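Local coordinates for protein naphthalene dioxygenase large subunit (Rhodococcus sp., PDB 2B1X) that forms the large subunit of a Rieske-type non-heme iron dioxygenase, carrying a [2Fe-2S] cluster and a separate mononuclear iron, at residues A[237-251]-A[412-426]. Residues are numbered along the deposited sequence; the frame is centred on the assembly and turned at random.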
loop_
_atom_site.group_PDB
_atom_site.type_symbol
_atom_site.label_atom_id
_atom_site.label_comp_id
_atom_site.label_asym_id
_atom_site.label_seq_id
_atom_site.Cartn_x
_atom_site.Cartn_y
_atom_site.Cartn_z
ATOM N N ALA A 237 21.819 -36.017 6.449
ATOM C CA ALA A 237 20.436 -36.462 6.256
ATOM C C ALA A 237 20.317 -37.894 5.751
ATOM O O ALA A 237 19.222 -38.469 5.760
ATOM C CB ALA A 237 19.664 -35.496 5.398
ATOM N N LEU A 238 21.455 -38.508 5.408
ATOM C CA LEU A 238 21.477 -39.925 5.099
ATOM C C LEU A 238 21.143 -40.781 6.326
ATOM O O LEU A 238 20.692 -41.934 6.187
ATOM C CB LEU A 238 22.840 -40.346 4.509
ATOM C CG LEU A 238 23.265 -39.749 3.160
ATOM C CD1 LEU A 238 24.546 -40.441 2.668
ATOM C CD2 LEU A 238 22.138 -39.806 2.088
ATOM N N TYR A 239 21.373 -40.231 7.523
ATOM C CA TYR A 239 21.127 -40.970 8.778
ATOM C C TYR A 239 19.739 -40.619 9.274
ATOM O O TYR A 239 19.560 -40.131 10.389
ATOM C CB TYR A 239 22.186 -40.657 9.835
ATOM C CG TYR A 239 23.595 -40.850 9.303
ATOM C CD1 TYR A 239 24.313 -39.767 8.802
ATOM C CD2 TYR A 239 24.201 -42.119 9.299
ATOM C CE1 TYR A 239 25.577 -39.931 8.277
ATOM C CE2 TYR A 239 25.485 -42.294 8.780
ATOM C CZ TYR A 239 26.168 -41.197 8.273
ATOM O OH TYR A 239 27.449 -41.328 7.762
ATOM N N GLY A 240 18.760 -40.839 8.403
ATOM C CA GLY A 240 17.396 -40.470 8.690
ATOM C C GLY A 240 16.387 -41.259 7.883
ATOM O O GLY A 240 16.745 -42.127 7.072
ATOM N N GLU A 241 15.119 -40.917 8.095
ATOM C CA GLU A 241 13.991 -41.540 7.414
ATOM C C GLU A 241 13.052 -40.470 6.869
ATOM O O GLU A 241 12.839 -39.465 7.515
ATOM C CB GLU A 241 13.268 -42.454 8.387
ATOM C CG GLU A 241 12.446 -43.544 7.718
ATOM C CD GLU A 241 13.260 -44.782 7.319
ATOM O OE1 GLU A 241 14.436 -44.909 7.710
ATOM O OE2 GLU A 241 12.692 -45.674 6.644
ATOM N N HIS A 242 12.539 -40.684 5.664
ATOM C CA HIS A 242 11.618 -39.764 4.937
ATOM C C HIS A 242 10.261 -40.485 4.805
ATOM O O HIS A 242 10.182 -41.522 4.140
ATOM C CB HIS A 242 12.214 -39.513 3.543
ATOM C CG HIS A 242 11.594 -38.387 2.753
ATOM N ND1 HIS A 242 11.994 -37.079 2.889
ATOM C CD2 HIS A 242 10.695 -38.396 1.743
ATOM C CE1 HIS A 242 11.335 -36.314 2.037
ATOM N NE2 HIS A 242 10.553 -37.093 1.309
ATOM N N ILE A 243 9.208 -39.968 5.454
ATOM C CA ILE A 243 7.945 -40.713 5.624
ATOM C C ILE A 243 6.715 -39.926 5.200
ATOM O O ILE A 243 6.559 -38.755 5.551
ATOM C CB ILE A 243 7.735 -41.115 7.114
ATOM C CG1 ILE A 243 8.914 -41.950 7.648
ATOM C CG2 ILE A 243 6.345 -41.782 7.325
ATOM C CD1 ILE A 243 9.343 -41.512 9.055
ATOM N N HIS A 244 5.824 -40.555 4.446
ATOM C CA HIS A 244 4.583 -39.861 4.168
ATOM C C HIS A 244 3.414 -40.774 4.334
ATOM O O HIS A 244 3.541 -41.992 4.354
ATOM C CB HIS A 244 4.569 -39.160 2.808
ATOM C CG HIS A 244 4.384 -40.075 1.644
ATOM N ND1 HIS A 244 5.441 -40.638 0.959
ATOM C CD2 HIS A 244 3.262 -40.511 1.029
ATOM C CE1 HIS A 244 4.975 -41.369 -0.034
ATOM N NE2 HIS A 244 3.655 -41.305 -0.019
ATOM N N THR A 245 2.269 -40.133 4.366
ATOM C CA THR A 245 1.024 -40.726 4.795
ATOM C C THR A 245 -0.025 -40.279 3.750
ATOM O O THR A 245 0.313 -39.514 2.860
ATOM C CB THR A 245 0.871 -40.103 6.193
ATOM O OG1 THR A 245 1.054 -41.108 7.182
ATOM C CG2 THR A 245 -0.419 -39.357 6.442
ATOM N N GLY A 246 -1.265 -40.757 3.828
ATOM C CA GLY A 246 -2.324 -40.222 2.984
ATOM C C GLY A 246 -2.671 -38.787 3.408
ATOM O O GLY A 246 -2.125 -38.292 4.384
ATOM N N HIS A 247 -3.567 -38.128 2.679
ATOM C CA HIS A 247 -3.943 -36.706 2.947
ATOM C C HIS A 247 -2.777 -35.691 2.937
ATOM O O HIS A 247 -2.811 -34.649 3.644
ATOM C CB HIS A 247 -4.747 -36.539 4.247
ATOM C CG HIS A 247 -5.856 -37.529 4.406
ATOM N ND1 HIS A 247 -7.095 -37.347 3.841
ATOM C CD2 HIS A 247 -5.921 -38.695 5.076
ATOM C CE1 HIS A 247 -7.879 -38.364 4.150
ATOM N NE2 HIS A 247 -7.188 -39.198 4.901
ATOM N N GLY A 248 -1.765 -35.959 2.118
ATOM C CA GLY A 248 -0.720 -34.966 1.918
ATOM C C GLY A 248 0.286 -34.816 3.045
ATOM O O GLY A 248 1.206 -33.996 2.915
ATOM N N HIS A 249 0.162 -35.606 4.120
ATOM C CA HIS A 249 1.032 -35.405 5.293
ATOM C C HIS A 249 2.379 -36.093 5.120
ATOM O O HIS A 249 2.467 -37.180 4.531
ATOM C CB HIS A 249 0.419 -35.928 6.585
ATOM C CG HIS A 249 -0.998 -35.527 6.835
ATOM N ND1 HIS A 249 -1.413 -34.215 6.851
ATOM C CD2 HIS A 249 -2.090 -36.271 7.139
ATOM C CE1 HIS A 249 -2.700 -34.165 7.146
ATOM N NE2 HIS A 249 -3.140 -35.398 7.311
ATOM N N GLY A 250 3.441 -35.478 5.660
ATOM C CA GLY A 250 4.724 -36.157 5.670
ATOM C C GLY A 250 5.667 -35.527 6.674
ATOM O O GLY A 250 5.445 -34.388 7.121
ATOM N N LEU A 251 6.757 -36.232 6.939
ATOM C CA LEU A 251 7.793 -35.802 7.882
ATOM C C LEU A 251 9.126 -36.473 7.586
ATOM O O LEU A 251 9.189 -37.461 6.855
ATOM C CB LEU A 251 7.414 -36.171 9.311
ATOM C CG LEU A 251 7.354 -37.631 9.750
ATOM C CD1 LEU A 251 7.592 -37.730 11.271
ATOM C CD2 LEU A 251 6.031 -38.306 9.363
ATOM N N GLY A 412 3.017 -45.748 7.150
ATOM C CA GLY A 412 3.281 -44.753 6.117
ATOM C C GLY A 412 4.236 -45.295 5.069
ATOM O O GLY A 412 4.690 -46.439 5.149
ATOM N N GLU A 413 4.519 -44.497 4.058
ATOM C CA GLU A 413 5.484 -44.898 3.041
ATOM C C GLU A 413 6.824 -44.247 3.382
ATOM O O GLU A 413 6.948 -43.009 3.353
ATOM C CB GLU A 413 4.995 -44.484 1.645
ATOM C CG GLU A 413 5.904 -44.912 0.490
ATOM C CD GLU A 413 5.366 -44.488 -0.887
ATOM O OE1 GLU A 413 6.096 -43.804 -1.650
ATOM O OE2 GLU A 413 4.215 -44.848 -1.220
ATOM N N ALA A 414 7.809 -45.090 3.692
ATOM C CA ALA A 414 9.051 -44.670 4.331
ATOM C C ALA A 414 10.303 -45.021 3.510
ATOM O O ALA A 414 10.432 -46.131 3.005
ATOM C CB ALA A 414 9.143 -45.277 5.708
ATOM N N TYR A 415 11.242 -44.088 3.430
ATOM C CA TYR A 415 12.494 -44.300 2.705
ATOM C C TYR A 415 13.689 -44.139 3.658
ATOM O O TYR A 415 13.669 -43.232 4.499
ATOM C CB TYR A 415 12.574 -43.322 1.524
ATOM C CG TYR A 415 11.472 -43.530 0.496
ATOM C CD1 TYR A 415 10.325 -42.748 0.515
ATOM C CD2 TYR A 415 11.577 -44.549 -0.461
ATOM C CE1 TYR A 415 9.313 -42.937 -0.409
ATOM C CE2 TYR A 415 10.594 -44.764 -1.363
ATOM C CZ TYR A 415 9.466 -43.938 -1.354
ATOM O OH TYR A 415 8.511 -44.175 -2.269
ATOM N N PRO A 416 14.733 -44.989 3.523
ATOM C CA PRO A 416 15.820 -45.060 4.519
ATOM C C PRO A 416 16.897 -43.957 4.394
ATOM O O PRO A 416 18.098 -44.202 4.647
ATOM C CB PRO A 416 16.442 -46.460 4.267
ATOM C CG PRO A 416 16.252 -46.673 2.758
ATOM C CD PRO A 416 14.984 -45.886 2.377
ATOM N N LEU A 417 16.473 -42.762 4.010
ATOM C CA LEU A 417 17.311 -41.582 4.036
ATOM C C LEU A 417 16.357 -40.387 4.076
ATOM O O LEU A 417 15.163 -40.545 3.789
ATOM C CB LEU A 417 18.237 -41.550 2.809
ATOM C CG LEU A 417 17.647 -41.182 1.429
ATOM C CD1 LEU A 417 18.746 -40.910 0.398
ATOM C CD2 LEU A 417 16.712 -42.269 0.907
ATOM N N ASP A 418 16.866 -39.196 4.380
ATOM C CA ASP A 418 16.039 -37.981 4.354
ATOM C C ASP A 418 16.502 -36.937 3.309
ATOM O O ASP A 418 16.134 -35.763 3.382
ATOM C CB ASP A 418 15.898 -37.393 5.773
ATOM C CG ASP A 418 14.705 -36.436 5.913
ATOM O OD1 ASP A 418 13.727 -36.507 5.111
ATOM O OD2 ASP A 418 14.688 -35.526 6.779
ATOM N N TYR A 419 17.307 -37.357 2.337
ATOM C CA TYR A 419 17.464 -36.595 1.112
ATOM C C TYR A 419 16.516 -37.230 0.079
ATOM O O TYR A 419 16.880 -38.156 -0.618
ATOM C CB TYR A 419 18.921 -36.614 0.576
ATOM C CG TYR A 419 19.887 -35.717 1.316
ATOM C CD1 TYR A 419 21.226 -36.096 1.457
ATOM C CD2 TYR A 419 19.463 -34.508 1.918
ATOM C CE1 TYR A 419 22.145 -35.280 2.164
ATOM C CE2 TYR A 419 20.362 -33.689 2.628
ATOM C CZ TYR A 419 21.714 -34.093 2.747
ATOM O OH TYR A 419 22.635 -33.321 3.442
ATOM N N ALA A 420 15.286 -36.761 0.048
ATOM C CA ALA A 420 14.315 -37.234 -0.932
ATOM C C ALA A 420 13.292 -36.129 -1.108
ATOM O O ALA A 420 13.285 -35.171 -0.332
ATOM C CB ALA A 420 13.645 -38.527 -0.485
ATOM N N GLU A 421 12.469 -36.246 -2.147
ATOM C CA GLU A 421 11.399 -35.285 -2.406
ATOM C C GLU A 421 10.050 -35.993 -2.562
ATOM O O GLU A 421 9.068 -35.420 -3.111
ATOM C CB GLU A 421 11.739 -34.377 -3.599
ATOM C CG GLU A 421 12.798 -33.334 -3.251
ATOM C CD GLU A 421 13.443 -32.634 -4.442
ATOM O OE1 GLU A 421 13.530 -33.242 -5.532
ATOM O OE2 GLU A 421 13.890 -31.463 -4.265
ATOM N N ALA A 422 9.984 -37.228 -2.057
ATOM C CA ALA A 422 8.733 -38.005 -2.045
ATOM C C ALA A 422 7.636 -37.344 -1.187
ATOM O O ALA A 422 6.447 -37.309 -1.579
ATOM C CB ALA A 422 8.980 -39.453 -1.600
ATOM N N ASN A 423 8.025 -36.794 -0.041
ATOM C CA ASN A 423 7.076 -36.056 0.808
ATOM C C ASN A 423 6.482 -34.820 0.143
ATOM O O ASN A 423 5.259 -34.629 0.194
ATOM C CB ASN A 423 7.699 -35.681 2.147
ATOM C CG ASN A 423 7.970 -36.881 3.004
ATOM O OD1 ASN A 423 7.662 -38.039 2.608
ATOM N ND2 ASN A 423 8.556 -36.639 4.212
ATOM N N GLN A 424 7.320 -34.002 -0.481
ATOM C CA GLN A 424 6.833 -32.806 -1.208
ATOM C C GLN A 424 5.885 -33.190 -2.356
ATOM O O GLN A 424 4.882 -32.516 -2.603
ATOM C CB GLN A 424 7.999 -31.971 -1.757
ATOM C CG GLN A 424 8.977 -31.402 -0.686
ATOM C CD GLN A 424 10.144 -32.331 -0.283
ATOM O OE1 GLN A 424 9.964 -33.532 -0.088
ATOM N NE2 GLN A 424 11.335 -31.751 -0.140
ATOM N N ARG A 425 6.200 -34.309 -3.022
ATOM C CA ARG A 425 5.382 -34.798 -4.123
ATOM C C ARG A 425 3.999 -35.251 -3.664
ATOM O O ARG A 425 3.010 -34.986 -4.334
ATOM C CB ARG A 425 6.090 -35.967 -4.808
ATOM C CG ARG A 425 7.189 -35.490 -5.814
ATOM C CD ARG A 425 7.466 -36.531 -6.886
ATOM N NE ARG A 425 8.191 -37.546 -6.223
ATOM C CZ ARG A 425 7.901 -38.830 -6.146
ATOM N NH1 ARG A 425 6.869 -39.400 -6.771
ATOM N NH2 ARG A 425 8.719 -39.560 -5.426
ATOM N N ASN A 426 3.969 -35.993 -2.554
ATOM C CA ASN A 426 2.736 -36.419 -1.892
ATOM C C ASN A 426 1.891 -35.233 -1.419
ATOM O O ASN A 426 0.675 -35.259 -1.487
ATOM C CB ASN A 426 3.108 -37.311 -0.695
ATOM C CG ASN A 426 1.901 -37.830 0.072
ATOM O OD1 ASN A 426 1.072 -38.549 -0.466
ATOM N ND2 ASN A 426 1.820 -37.488 1.353
HETATM O O HOH W 1 8.189 -40.723 1.989
HETATM O O HOH W 2 3.919 -35.488 2.372
HETATM O O HOH W 3 -1.752 -38.071 0.218
#
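H242 fills the tight part of this contact, its ring clamped between A420 CB, centred over one face, and the side-chain amide of N423, stacked at 17° on the other. With CG anti to the backbone N (chi1 -168°), the ring leaves strand 240-244 toward the start of helix 422-436 and is gripped at both nitrogens. H242 ND1 donates to D418 OD1 at 2.9 Å, nearly in the ring plane, while H242 NE2 accepts from the backbone N of N423, also at 2.9 Å. These two bonds fix the tautomer and the rotation of the ring; the carboxylate, whose OD2 binds H295, probably polarises it. The N423 amide reaches past the ring to the second strand of the hairpin: N423 ND2 meets L251 O at 2.8 Å from above the carbonyl plane, and it also bonds V211 O. Within the sheet, strand 413-415 pairs antiparallel with 240-244, H242 with Y415 and H244 with E413 being hydrogen-bonded pairs.

Toward the hairpin turn the packing becomes looser and wetter. The H244 ring lies between E413 CB and N426 CB, both displaced toward its rim, and H244 ND1 shares a water with N423 OD1 and E413 O. N426 ND2 bonds T245 O (2.9 Å), and two further waters link N426 to G248. At the other end A237 CB sits over one face of the Y419 ring, and Y419 also packs on A130 of the second subunit. Strand 413-415 is the outermost strand, within this chain, of the large antiparallel sheet in the catalytic domain, a helix-grip (Bet v 1-like) fold, with the C-terminal helix packed against that sheet.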